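Local atomic coordinates of AAA family ATPase (Sulfolobus acidocaldarius, PDB entry 2W2U), a protein that forms part of the archaeal cell division machinery as an ATP-hydrolysing partner of ESCRT-III, here represented by its peptide-bound MIT domain. Residues V13-M18 with I46-Q51; R20-N25 with Y42-E47; K28-G33 with K73-V78; A50-L55 with A63-M68. All coordinates share one frame; numbering follows the deposited sequence.

Interaction 1: V13-M18 with I46-Q51; sequences VMLEEM and IEVLAQ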
loop_
_atom_site.group_PDB
_atom_site.type_symbol
_atom_site.label_atom_id
_atom_site.label_comp_id
_atom_site.label_asym_id
_atom_site.label_seq_id
_atom_site.Cartn_x
_atom_site.Cartn_y
_atom_site.Cartn_z
ATOM N N VAL A 13 13.860 0.489 4.264
ATOM C CA VAL A 13 13.090 0.812 5.461
ATOM C C VAL A 13 12.382 2.171 5.330
ATOM O O VAL A 13 11.235 2.322 5.740
ATOM C CB VAL A 13 13.985 0.763 6.738
ATOM C CG1 VAL A 13 13.246 1.292 7.956
ATOM C CG2 VAL A 13 14.465 -0.663 7.003
ATOM N N MET A 14 13.074 3.141 4.743
ATOM C CA MET A 14 12.522 4.473 4.525
ATOM C C MET A 14 11.304 4.438 3.585
ATOM O O MET A 14 10.269 5.058 3.869
ATOM C CB MET A 14 13.613 5.393 3.982
ATOM C CG MET A 14 13.286 6.864 4.060
ATOM S SD MET A 14 13.893 7.728 2.604
ATOM C CE MET A 14 12.706 7.125 1.392
ATOM N N LEU A 15 11.426 3.701 2.482
ATOM C CA LEU A 15 10.305 3.529 1.553
ATOM C C LEU A 15 9.176 2.694 2.158
ATOM O O LEU A 15 8.002 3.001 1.963
ATOM C CB LEU A 15 10.771 2.930 0.219
ATOM C CG LEU A 15 11.595 3.830 -0.715
ATOM C CD1 LEU A 15 12.274 2.993 -1.776
ATOM C CD2 LEU A 15 10.746 4.939 -1.364
ATOM N N GLU A 16 9.530 1.648 2.897
ATOM C CA GLU A 16 8.531 0.838 3.597
ATOM C C GLU A 16 7.651 1.675 4.531
ATOM O O GLU A 16 6.431 1.514 4.541
ATOM C CB GLU A 16 9.189 -0.335 4.337
ATOM C CG GLU A 16 9.620 -1.451 3.388
ATOM C CD GLU A 16 10.495 -2.513 4.028
ATOM O OE1 GLU A 16 10.935 -2.341 5.185
ATOM O OE2 GLU A 16 10.737 -3.541 3.361
ATOM N N GLU A 17 8.274 2.569 5.296
ATOM C CA GLU A 17 7.549 3.489 6.181
ATOM C C GLU A 17 6.648 4.469 5.407
ATOM O O GLU A 17 5.518 4.756 5.831
ATOM C CB GLU A 17 8.538 4.231 7.100
ATOM C CG GLU A 17 8.059 5.588 7.658
ATOM C CD GLU A 17 6.830 5.513 8.572
ATOM O OE1 GLU A 17 6.555 4.442 9.171
ATOM O OE2 GLU A 17 6.136 6.549 8.688
ATOM N N MET A 18 7.162 4.973 4.284
ATOM C CA MET A 18 6.409 5.844 3.378
ATOM C C MET A 18 5.153 5.151 2.858
ATOM O O MET A 18 4.067 5.719 2.903
ATOM C CB MET A 18 7.296 6.279 2.206
ATOM C CG MET A 18 6.707 7.369 1.303
ATOM S SD MET A 18 7.812 7.789 -0.077
ATOM C CE MET A 18 9.311 8.208 0.796
ATOM N N ILE A 46 0.700 2.015 -3.497
ATOM C CA ILE A 46 1.020 1.125 -4.626
ATOM C C ILE A 46 2.300 1.574 -5.343
ATOM O O ILE A 46 3.204 0.769 -5.578
ATOM C CB ILE A 46 -0.160 0.998 -5.631
ATOM C CG1 ILE A 46 -1.284 0.152 -5.030
ATOM C CG2 ILE A 46 0.313 0.369 -6.961
ATOM C CD1 ILE A 46 -2.652 0.353 -5.697
ATOM N N GLU A 47 2.382 2.866 -5.655
ATOM C CA GLU A 47 3.560 3.417 -6.321
ATOM C C GLU A 47 4.852 3.228 -5.511
ATOM O O GLU A 47 5.890 2.877 -6.073
ATOM C CB GLU A 47 3.341 4.893 -6.660
ATOM C CG GLU A 47 4.357 5.463 -7.638
ATOM C CD GLU A 47 4.274 6.980 -7.748
ATOM O OE1 GLU A 47 3.508 7.599 -6.972
ATOM O OE2 GLU A 47 4.977 7.549 -8.610
ATOM N N VAL A 48 4.796 3.465 -4.203
ATOM C CA VAL A 48 5.973 3.228 -3.344
ATOM C C VAL A 48 6.308 1.732 -3.282
ATOM O O VAL A 48 7.479 1.350 -3.332
ATOM C CB VAL A 48 5.801 3.800 -1.910
ATOM C CG1 VAL A 48 7.049 3.551 -1.075
ATOM C CG2 VAL A 48 5.495 5.306 -1.953
ATOM N N LEU A 49 5.275 0.894 -3.184
ATOM C CA LEU A 49 5.456 -0.559 -3.144
ATOM C C LEU A 49 6.002 -1.107 -4.469
ATOM O O LEU A 49 6.804 -2.040 -4.470
ATOM C CB LEU A 49 4.161 -1.275 -2.725
ATOM C CG LEU A 49 3.677 -1.140 -1.267
ATOM C CD1 LEU A 49 2.236 -1.643 -1.096
ATOM C CD2 LEU A 49 4.607 -1.842 -0.277
ATOM N N ALA A 50 5.586 -0.509 -5.586
ATOM C CA ALA A 50 6.137 -0.865 -6.895
ATOM C C ALA A 50 7.622 -0.507 -6.985
ATOM O O ALA A 50 8.412 -1.265 -7.547
ATOM C CB ALA A 50 5.340 -0.206 -8.028
ATOM N N GLN A 51 7.995 0.636 -6.413
ATOM C CA GLN A 51 9.390 1.064 -6.365
ATOM C C GLN A 51 10.255 0.093 -5.545
ATOM O O GLN A 51 11.373 -0.255 -5.956
ATOM C CB GLN A 51 9.495 2.483 -5.794
ATOM C CG GLN A 51 10.925 3.012 -5.677
ATOM C CD GLN A 51 11.547 3.308 -7.029
ATOM O OE1 GLN A 51 10.991 4.067 -7.819
ATOM N NE2 GLN A 51 12.714 2.719 -7.298
#

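Interaction 2: R20-N25 with Y42-E47; sequences RKYAIN and YKKAIE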
loop_
_atom_site.group_PDB
_atom_site.type_symbol
_atom_site.label_atom_id
_atom_site.label_comp_id
_atom_site.label_asym_id
_atom_site.label_seq_id
_atom_site.Cartn_x
_atom_site.Cartn_y
_atom_site.Cartn_z
ATOM N N ARG A 20 3.704 2.549 4.245
ATOM C CA ARG A 20 2.880 2.353 5.444
ATOM C C ARG A 20 2.007 3.568 5.781
ATOM O O ARG A 20 0.811 3.417 6.010
ATOM C CB ARG A 20 3.754 1.976 6.645
ATOM C CG ARG A 20 2.968 1.632 7.902
ATOM C CD ARG A 20 3.870 1.206 9.066
ATOM N NE ARG A 20 4.652 0.011 8.745
ATOM C CZ ARG A 20 5.966 -0.001 8.531
ATOM N NH1 ARG A 20 6.680 1.118 8.618
ATOM N NH2 ARG A 20 6.572 -1.144 8.239
ATOM N N LYS A 21 2.615 4.753 5.817
ATOM C CA LYS A 21 1.907 6.016 6.047
ATOM C C LYS A 21 0.764 6.215 5.048
ATOM O O LYS A 21 -0.348 6.563 5.439
ATOM C CB LYS A 21 2.888 7.202 6.006
ATOM C CG LYS A 21 2.248 8.578 5.721
ATOM C CD LYS A 21 3.243 9.752 5.773
ATOM C CE LYS A 21 4.429 9.607 4.803
ATOM N NZ LYS A 21 5.681 9.142 5.503
ATOM N N TYR A 22 1.036 5.977 3.767
ATOM C CA TYR A 22 -0.003 6.058 2.739
ATOM C C TYR A 22 -1.113 5.026 2.933
ATOM O O TYR A 22 -2.298 5.361 2.834
ATOM C CB TYR A 22 0.597 5.945 1.332
ATOM C CG TYR A 22 1.370 7.165 0.889
ATOM C CD1 TYR A 22 0.797 8.428 0.943
ATOM C CD2 TYR A 22 2.671 7.052 0.397
ATOM C CE1 TYR A 22 1.493 9.557 0.527
ATOM C CE2 TYR A 22 3.381 8.179 -0.017
ATOM C CZ TYR A 22 2.781 9.427 0.049
ATOM O OH TYR A 22 3.461 10.557 -0.359
ATOM N N ALA A 23 -0.721 3.783 3.219
ATOM C CA ALA A 23 -1.670 2.689 3.442
ATOM C C ALA A 23 -2.594 2.962 4.631
ATOM O O ALA A 23 -3.800 2.744 4.543
ATOM C CB ALA A 23 -0.932 1.368 3.625
ATOM N N ILE A 24 -2.021 3.448 5.730
ATOM C CA ILE A 24 -2.785 3.838 6.917
ATOM C C ILE A 24 -3.745 4.997 6.602
ATOM O O ILE A 24 -4.899 4.982 7.037
ATOM C CB ILE A 24 -1.853 4.193 8.115
ATOM C CG1 ILE A 24 -1.100 2.946 8.600
ATOM C CG2 ILE A 24 -2.640 4.813 9.273
ATOM C CD1 ILE A 24 -0.015 3.246 9.645
ATOM N N ASN A 25 -3.272 5.989 5.849
ATOM C CA ASN A 25 -4.124 7.098 5.408
ATOM C C ASN A 25 -5.307 6.626 4.560
ATOM O O ASN A 25 -6.419 7.131 4.704
ATOM C CB ASN A 25 -3.319 8.139 4.622
ATOM C CG ASN A 25 -2.403 8.976 5.501
ATOM O OD1 ASN A 25 -2.479 8.938 6.731
ATOM N ND2 ASN A 25 -1.529 9.747 4.861
ATOM N N TYR A 42 -4.195 4.893 -1.471
ATOM C CA TYR A 42 -3.920 3.528 -1.941
ATOM C C TYR A 42 -2.972 3.560 -3.151
ATOM O O TYR A 42 -2.006 2.789 -3.212
ATOM C CB TYR A 42 -5.217 2.799 -2.332
ATOM C CG TYR A 42 -6.054 2.228 -1.196
ATOM C CD1 TYR A 42 -5.495 1.375 -0.233
ATOM C CD2 TYR A 42 -7.420 2.498 -1.118
ATOM C CE1 TYR A 42 -6.277 0.843 0.799
ATOM C CE2 TYR A 42 -8.210 1.975 -0.094
ATOM C CZ TYR A 42 -7.632 1.146 0.856
ATOM O OH TYR A 42 -8.414 0.635 1.855
ATOM N N LYS A 43 -3.250 4.454 -4.104
ATOM C CA LYS A 43 -2.426 4.580 -5.311
ATOM C C LYS A 43 -0.997 4.980 -4.963
ATOM O O LYS A 43 -0.045 4.518 -5.592
ATOM C CB LYS A 43 -3.012 5.604 -6.286
ATOM C CG LYS A 43 -4.260 5.159 -7.016
ATOM C CD LYS A 43 -4.576 6.127 -8.151
ATOM C CE LYS A 43 -5.961 5.893 -8.723
ATOM N NZ LYS A 43 -6.037 4.714 -9.609
ATOM N N LYS A 44 -0.867 5.849 -3.960
ATOM C CA LYS A 44 0.435 6.341 -3.519
ATOM C C LYS A 44 1.214 5.261 -2.776
ATOM O O LYS A 44 2.439 5.201 -2.869
ATOM C CB LYS A 44 0.292 7.618 -2.680
ATOM C CG LYS A 44 -0.036 8.850 -3.524
ATOM C CD LYS A 44 -0.255 10.093 -2.669
ATOM C CE LYS A 44 -0.663 11.310 -3.514
ATOM N NZ LYS A 44 0.359 11.687 -4.551
ATOM N N ALA A 45 0.495 4.414 -2.045
ATOM C CA ALA A 45 1.087 3.233 -1.420
ATOM C C ALA A 45 1.544 2.229 -2.486
ATOM O O ALA A 45 2.643 1.676 -2.394
ATOM C CB ALA A 45 0.102 2.592 -0.456
ATOM N N ILE A 46 0.700 2.015 -3.497
ATOM C CA ILE A 46 1.020 1.125 -4.626
ATOM C C ILE A 46 2.300 1.574 -5.343
ATOM O O ILE A 46 3.204 0.769 -5.578
ATOM C CB ILE A 46 -0.160 0.998 -5.631
ATOM C CG1 ILE A 46 -1.284 0.152 -5.030
ATOM C CG2 ILE A 46 0.313 0.369 -6.961
ATOM C CD1 ILE A 46 -2.652 0.353 -5.697
ATOM N N GLU A 47 2.382 2.866 -5.655
ATOM C CA GLU A 47 3.560 3.417 -6.321
ATOM C C GLU A 47 4.852 3.228 -5.511
ATOM O O GLU A 47 5.890 2.877 -6.073
ATOM C CB GLU A 47 3.341 4.893 -6.660
ATOM C CG GLU A 47 4.357 5.463 -7.638
ATOM C CD GLU A 47 4.274 6.980 -7.748
ATOM O OE1 GLU A 47 3.508 7.599 -6.972
ATOM O OE2 GLU A 47 4.977 7.549 -8.610
#

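Interaction 3: K28-G33 with K73-V78; sequences KADKEG and KRRIEV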
loop_
_atom_site.group_PDB
_atom_site.type_symbol
_atom_site.label_atom_id
_atom_site.label_comp_id
_atom_site.label_asym_id
_atom_site.label_seq_id
_atom_site.Cartn_x
_atom_site.Cartn_y
_atom_site.Cartn_z
ATOM N N LYS A 28 -7.915 4.518 6.692
ATOM C CA LYS A 28 -8.629 5.484 7.528
ATOM C C LYS A 28 -9.704 6.206 6.719
ATOM O O LYS A 28 -10.880 6.190 7.094
ATOM C CB LYS A 28 -7.650 6.493 8.144
ATOM C CG LYS A 28 -8.270 7.473 9.148
ATOM C CD LYS A 28 -7.263 8.548 9.553
ATOM C CE LYS A 28 -7.895 9.635 10.417
ATOM N NZ LYS A 28 -8.146 9.180 11.814
ATOM N N ALA A 29 -9.294 6.820 5.605
ATOM C CA ALA A 29 -10.211 7.522 4.704
ATOM C C ALA A 29 -11.300 6.588 4.170
ATOM O O ALA A 29 -12.462 6.977 4.059
ATOM C CB ALA A 29 -9.443 8.169 3.554
ATOM N N ASP A 30 -10.909 5.354 3.864
ATOM C CA ASP A 30 -11.818 4.306 3.411
ATOM C C ASP A 30 -12.938 4.062 4.432
ATOM O O ASP A 30 -14.118 4.043 4.071
ATOM C CB ASP A 30 -11.024 3.014 3.156
ATOM C CG ASP A 30 -11.762 2.015 2.284
ATOM O OD1 ASP A 30 -13.008 2.087 2.160
ATOM O OD2 ASP A 30 -11.080 1.132 1.723
ATOM N N LYS A 31 -12.562 3.888 5.698
ATOM C CA LYS A 31 -13.522 3.622 6.774
ATOM C C LYS A 31 -14.399 4.832 7.118
ATOM O O LYS A 31 -15.498 4.678 7.657
ATOM C CB LYS A 31 -12.811 3.086 8.021
ATOM C CG LYS A 31 -12.209 1.686 7.830
ATOM C CD LYS A 31 -11.604 1.148 9.122
ATOM C CE LYS A 31 -10.748 -0.093 8.883
ATOM N NZ LYS A 31 -11.527 -1.284 8.443
ATOM N N GLU A 32 -13.909 6.027 6.800
ATOM C CA GLU A 32 -14.680 7.261 6.941
ATOM C C GLU A 32 -15.595 7.545 5.737
ATOM O O GLU A 32 -16.334 8.534 5.729
ATOM C CB GLU A 32 -13.736 8.439 7.199
ATOM C CG GLU A 32 -13.142 8.425 8.602
ATOM C CD GLU A 32 -11.945 9.344 8.765
ATOM O OE1 GLU A 32 -11.761 10.262 7.934
ATOM O OE2 GLU A 32 -11.190 9.143 9.741
ATOM N N GLY A 33 -15.543 6.677 4.728
ATOM C CA GLY A 33 -16.418 6.773 3.558
ATOM C C GLY A 33 -16.029 7.854 2.563
ATOM O O GLY A 33 -16.890 8.405 1.867
ATOM N N LYS A 73 -4.929 -2.526 -5.133
ATOM C CA LYS A 73 -5.484 -2.399 -6.484
ATOM C C LYS A 73 -6.939 -2.864 -6.524
ATOM O O LYS A 73 -7.778 -2.230 -7.161
ATOM C CB LYS A 73 -4.676 -3.201 -7.509
ATOM C CG LYS A 73 -3.382 -2.566 -7.969
ATOM C CD LYS A 73 -2.832 -3.323 -9.169
ATOM C CE LYS A 73 -1.520 -2.737 -9.660
ATOM N NZ LYS A 73 -1.660 -1.331 -10.119
ATOM N N ARG A 74 -7.224 -3.972 -5.844
ATOM C CA ARG A 74 -8.579 -4.521 -5.790
ATOM C C ARG A 74 -9.537 -3.640 -4.992
ATOM O O ARG A 74 -10.710 -3.535 -5.341
ATOM C CB ARG A 74 -8.573 -5.942 -5.227
ATOM C CG ARG A 74 -8.505 -7.030 -6.273
ATOM C CD ARG A 74 -8.369 -8.387 -5.599
ATOM N NE ARG A 74 -6.970 -8.796 -5.515
ATOM C CZ ARG A 74 -6.418 -9.411 -4.473
ATOM N NH1 ARG A 74 -7.131 -9.683 -3.389
ATOM N NH2 ARG A 74 -5.138 -9.740 -4.515
ATOM N N ARG A 75 -9.043 -3.011 -3.927
ATOM C CA ARG A 75 -9.865 -2.063 -3.173
ATOM C C ARG A 75 -10.161 -0.782 -3.970
ATOM O O ARG A 75 -11.268 -0.236 -3.886
ATOM C CB ARG A 75 -9.267 -1.749 -1.797
ATOM C CG ARG A 75 -10.208 -0.958 -0.876
ATOM C CD ARG A 75 -11.494 -1.734 -0.531
ATOM N NE ARG A 75 -12.390 -0.914 0.283
ATOM C CZ ARG A 75 -13.623 -1.251 0.656
ATOM N NH1 ARG A 75 -14.157 -2.417 0.304
ATOM N NH2 ARG A 75 -14.330 -0.405 1.385
ATOM N N ILE A 76 -9.172 -0.320 -4.741
ATOM C CA ILE A 76 -9.360 0.795 -5.682
ATOM C C ILE A 76 -10.511 0.513 -6.643
ATOM O O ILE A 76 -11.370 1.370 -6.851
ATOM C CB ILE A 76 -8.099 1.065 -6.546
ATOM C CG1 ILE A 76 -6.874 1.414 -5.682
ATOM C CG2 ILE A 76 -8.386 2.143 -7.605
ATOM C CD1 ILE A 76 -6.743 2.840 -5.310
ATOM N N GLU A 77 -10.510 -0.681 -7.232
ATOM C CA GLU A 77 -11.506 -1.057 -8.233
ATOM C C GLU A 77 -12.920 -1.126 -7.661
ATOM O O GLU A 77 -13.879 -0.788 -8.350
ATOM C CB GLU A 77 -11.120 -2.364 -8.950
ATOM C CG GLU A 77 -9.896 -2.226 -9.883
ATOM C CD GLU A 77 -9.945 -0.965 -10.769
ATOM O OE1 GLU A 77 -10.801 -0.908 -11.686
ATOM O OE2 GLU A 77 -9.126 -0.035 -10.546
ATOM N N VAL A 78 -13.039 -1.537 -6.399
ATOM C CA VAL A 78 -14.314 -1.472 -5.684
ATOM C C VAL A 78 -14.750 -0.010 -5.454
ATOM O O VAL A 78 -15.847 0.384 -5.862
ATOM C CB VAL A 78 -14.274 -2.255 -4.345
ATOM C CG1 VAL A 78 -15.613 -2.158 -3.618
ATOM C CG2 VAL A 78 -13.905 -3.729 -4.584
#

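Interaction 4: A50-L55 with A63-M68; sequences AQLVSL and AIYEQM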
loop_
_atom_site.group_PDB
_atom_site.type_symbol
_atom_site.label_atom_id
_atom_site.label_comp_id
_atom_site.label_asym_id
_atom_site.label_seq_id
_atom_site.Cartn_x
_atom_site.Cartn_y
_atom_site.Cartn_z
ATOM N N ALA A 50 5.586 -0.509 -5.586
ATOM C CA ALA A 50 6.137 -0.865 -6.895
ATOM C C ALA A 50 7.622 -0.507 -6.985
ATOM O O ALA A 50 8.412 -1.265 -7.547
ATOM C CB ALA A 50 5.340 -0.206 -8.028
ATOM N N GLN A 51 7.995 0.636 -6.413
ATOM C CA GLN A 51 9.390 1.064 -6.365
ATOM C C GLN A 51 10.255 0.093 -5.545
ATOM O O GLN A 51 11.373 -0.255 -5.956
ATOM C CB GLN A 51 9.495 2.483 -5.794
ATOM C CG GLN A 51 10.925 3.012 -5.677
ATOM C CD GLN A 51 11.547 3.308 -7.029
ATOM O OE1 GLN A 51 10.991 4.067 -7.819
ATOM N NE2 GLN A 51 12.714 2.719 -7.298
ATOM N N LEU A 52 9.727 -0.321 -4.390
ATOM C CA LEU A 52 10.362 -1.330 -3.532
ATOM C C LEU A 52 10.557 -2.668 -4.253
ATOM O O LEU A 52 11.625 -3.272 -4.162
ATOM C CB LEU A 52 9.577 -1.511 -2.225
ATOM C CG LEU A 52 9.784 -0.480 -1.100
ATOM C CD1 LEU A 52 8.654 -0.535 -0.093
ATOM C CD2 LEU A 52 11.126 -0.660 -0.391
ATOM N N VAL A 53 9.528 -3.110 -4.974
ATOM C CA VAL A 53 9.619 -4.269 -5.868
ATOM C C VAL A 53 10.746 -4.134 -6.915
ATOM O O VAL A 53 11.507 -5.068 -7.097
ATOM C CB VAL A 53 8.255 -4.578 -6.552
ATOM C CG1 VAL A 53 8.421 -5.561 -7.729
ATOM C CG2 VAL A 53 7.260 -5.130 -5.534
ATOM N N SER A 54 10.857 -2.984 -7.589
ATOM C CA SER A 54 11.982 -2.748 -8.520
ATOM C C SER A 54 13.347 -2.859 -7.855
ATOM O O SER A 54 14.270 -3.434 -8.427
ATOM C CB SER A 54 11.892 -1.376 -9.189
ATOM O OG SER A 54 10.785 -1.313 -10.062
ATOM N N LEU A 55 13.468 -2.294 -6.657
ATOM C CA LEU A 55 14.744 -2.221 -5.946
ATOM C C LEU A 55 15.156 -3.552 -5.313
ATOM O O LEU A 55 16.347 -3.850 -5.216
ATOM C CB LEU A 55 14.698 -1.134 -4.870
ATOM C CG LEU A 55 14.880 0.350 -5.223
ATOM C CD1 LEU A 55 14.324 1.222 -4.107
ATOM C CD2 LEU A 55 16.343 0.695 -5.474
ATOM N N ALA A 63 7.403 -10.623 -2.104
ATOM C CA ALA A 63 6.114 -11.320 -2.139
ATOM C C ALA A 63 5.040 -10.592 -1.327
ATOM O O ALA A 63 3.875 -10.549 -1.730
ATOM C CB ALA A 63 6.265 -12.765 -1.660
ATOM N N ILE A 64 5.437 -10.021 -0.191
ATOM C CA ILE A 64 4.538 -9.198 0.623
ATOM C C ILE A 64 4.197 -7.862 -0.058
ATOM O O ILE A 64 3.028 -7.449 -0.068
ATOM C CB ILE A 64 5.092 -8.971 2.054
ATOM C CG1 ILE A 64 5.183 -10.307 2.809
ATOM C CG2 ILE A 64 4.224 -7.971 2.817
ATOM C CD1 ILE A 64 6.192 -10.314 3.957
ATOM N N TYR A 65 5.205 -7.191 -0.623
ATOM C CA TYR A 65 4.955 -5.975 -1.418
ATOM C C TYR A 65 3.932 -6.260 -2.515
ATOM O O TYR A 65 2.973 -5.508 -2.698
ATOM C CB TYR A 65 6.218 -5.462 -2.108
ATOM C CG TYR A 65 7.423 -5.146 -1.250
ATOM C CD1 TYR A 65 7.295 -4.691 0.067
ATOM C CD2 TYR A 65 8.706 -5.245 -1.793
ATOM C CE1 TYR A 65 8.423 -4.386 0.823
ATOM C CE2 TYR A 65 9.831 -4.946 -1.051
ATOM C CZ TYR A 65 9.688 -4.518 0.252
ATOM O OH TYR A 65 10.821 -4.228 0.971
ATOM N N GLU A 66 4.162 -7.354 -3.245
ATOM C CA GLU A 66 3.344 -7.731 -4.388
ATOM C C GLU A 66 1.921 -8.122 -3.987
ATOM O O GLU A 66 0.965 -7.769 -4.681
ATOM C CB GLU A 66 4.036 -8.837 -5.193
ATOM C CG GLU A 66 5.275 -8.332 -5.961
ATOM C CD GLU A 66 6.339 -9.400 -6.196
ATOM O OE1 GLU A 66 6.073 -10.597 -5.948
ATOM O OE2 GLU A 66 7.456 -9.038 -6.632
ATOM N N GLN A 67 1.794 -8.825 -2.860
ATOM C CA GLN A 67 0.499 -9.147 -2.264
ATOM C C GLN A 67 -0.302 -7.893 -1.910
ATOM O O GLN A 67 -1.498 -7.819 -2.189
ATOM C CB GLN A 67 0.679 -10.017 -1.009
ATOM C CG GLN A 67 -0.630 -10.457 -0.340
ATOM C CD GLN A 67 -0.440 -10.940 1.101
ATOM O OE1 GLN A 67 0.465 -11.727 1.389
ATOM N NE2 GLN A 67 -1.304 -10.472 2.012
ATOM N N MET A 68 0.354 -6.919 -1.287
ATOM C CA MET A 68 -0.330 -5.704 -0.849
ATOM C C MET A 68 -0.724 -4.783 -2.011
ATOM O O MET A 68 -1.796 -4.165 -1.983
ATOM C CB MET A 68 0.480 -4.970 0.224
ATOM C CG MET A 68 0.617 -5.762 1.538
ATOM S SD MET A 68 -0.893 -6.595 2.120
ATOM C CE MET A 68 -1.850 -5.199 2.700
#

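Interaction 1: V13-M18 with I46-Q51
Val-48 overlaps Leu-15 with its CG1 methyl, which sits beside the leucine side chain and close against the turn of backbone that carries it. The two residues face each other across helices 11-31 and 35-55, the first two helices of the MIT three-helix bundle; the segments 13-18 and 46-51 run antiparallel at 159°, their axes 9.2 Å apart at closest approach. Nothing polar joins the two segments; the branching of one valine does most of the work. With chi1 at -179°, CG1 extends opposite the backbone N and lies 3.2 Å from the carbonyl oxygen of Leu-15, a close methyl-to-oxygen approach. The same methyl lies 4.0 Å from Leu-15 CD2, the two side chains crossing at a slant. CG2 of the valine serves a different neighbour: it is 3.9 Å from Met-18 SD, and the methionine chain crosses it at about a right angle. One branch thus reaches Leu-15 and the other Met-18, residues nearly one helical turn apart. An alanine here would remove both methyls, and the consequence would probably be a gap beside the Leu-15 carbonyl and a Met-18 thioether freer to turn. Further packing continues along the same helix pair, where Val-48 also meets Ala-19 and Tyr-22, and Leu-15 reaches Leu-52 and Leu-55. Toward solvent the contact thins to the aliphatic part of Gln-51. Its chain bends at chi2, and its CG stands 4.1 Å from Leu-15 CD1.

Interaction 2: R20-N25 with Y42-E47
Tyr-22 and Ala-45 bring the two helices close, their CA atoms only 5.1 Å apart. The local axes of 20-25 and 42-47 approach to 7.8 Å and run antiparallel at 157°, a spacing consistent with the alanines at the interface. Ala-45 CB fits against the neighbouring helix, 3.8 Å from Tyr-22 CB and 3.9 Å from the backbone N of Ala-23, while the methyl of Ala-23 lies more loosely beside it, 4.4 Å between the two CB atoms. Beyond these alanines the tyrosine ring turns outward. With chi1 at -72°, its CG is anti to the carbonyl carbon, and the ring is laid across the start of the Lys-44 side chain. Lys-44 CB stands over the centre of one face, 3.7 Å from the ring centroid and 9° off the normal, a CH-pi contact of nearly vertical geometry. Farther along the lysine, CD passes 3.7 Å from Tyr-22 CE1, near the rim of the ring. The aliphatic chain thus lines the aromatic surface while the ammonium end leads away, so the interaction draws on methylenes and not on the charge. Tyr-22 also packs on Asn-41 of helix 35-55. On the inner side Ala-23 meets Tyr-72 of helix 62-81 and an apolar side chain of the bound peptide. Small residues at the helix crossing, with an aromatic ring closing its outer edge, make this the tightly packed antiparallel hairpin of helices 11-31 and 35-55 in the MIT three-helix bundle.

Interaction 3: K28-G33 with K73-V78
Arg-75 grips the carboxylate of Asp-30 side-on with two nitrogens, one to each oxygen. NH2 gives a nearly straight bond to OD1 of Asp-30, 2.9 Å long with an angle of 174° at the hydrogen, lying in the guanidinium plane. NE is bonded to Asp-30 OD2 at 2.8 Å and 154°; here the oxygen uses its syn lone pair and lies somewhat tilted from the guanidinium plane. A bend at chi2 (63°) carries the arginine group to meet the acid, and the two flat groups are close to coplanar. The pair spans backbones that stay far apart, with 9.4 Å between the CA atoms of Asp-30 and Arg-75. It links the first and third helices of the MIT bundle near the end of helix 11-31, beside an apolar side chain of the bound peptide. Tyr-42 OH forms a second bond to Asp-30 OD2, so the buried carboxylate is held from helix 35-55 as well. A leucine in place of Arg-75 would probably leave the Asp-30 charge without its countercharge, with Tyr-42 still bonded to one oxygen. On the exposed side of 28-33 the geometry is far slacker. Lys-28 NZ and Glu-32 OE2 make only a long ion pair of 3.7 Å, and the helix finishes in a Schellman motif whose Gly-33 N bonds back to Asp-30 O at 3.1 Å.

Interaction 4: A50-L55 with A63-M68
The hydroxyl of Tyr-65, whose ring lies against Leu-52, is hydrogen-bonded to two side-chain oxygens of helix 11-31, Glu-16 OE2 and Gln-12 OE1. Around this polar end the ring is packed by hydrocarbon. Leu-52 crosses it at about a right angle and sets its CB over one face, off centre toward the rim, 3.9 Å from the ring centroid and 20° off the normal. The leucine's branches continue along the ring: CD1 comes within 4.0 Å of Tyr-65 CE1, and CD2 within 3.8 Å of the hydroxyl oxygen. Val-53 handles the base of the same side chain, its CG2 3.6 Å from Tyr-65 CB as the two slide past each other. That methyl also touches Glu-66 CG, while CG1 lies 3.8 Å from Glu-66 OE2, a methyl lying against a carboxylate oxygen at the border of the helix pair. Helices 35-55 and 62-81, the second and third of the MIT bundle, thus meet antiparallel and largely through hydrocarbon. Since Glu-16 also forms a salt bridge with a basic side chain of the bound peptide, the buried tyrosine probably helps to position the carboxylate that receives it.

In the fold
Interactions 1 and 2 fasten the same antiparallel pair, helices 11-31 and 35-55, at successive levels, and touch each other there. Both are apolar and partly buried, though the backbones come closer in interaction 2. Interaction 4 is the more buried contact and brings in helix 62-81, adjoining interaction 1 through Leu-15, Leu-52 and Leu-55. Interaction 3 lies on the opposite side of the chain's centre, about 20 Å from interaction 4 between centres. The segments of interactions 1 and 4 meet mainly through hydrocarbon, with the Tyr-65 hydroxyl bonded across to helix 11-31, whereas interaction 3 is a salt bridge, joined to interaction 2 through Tyr-42.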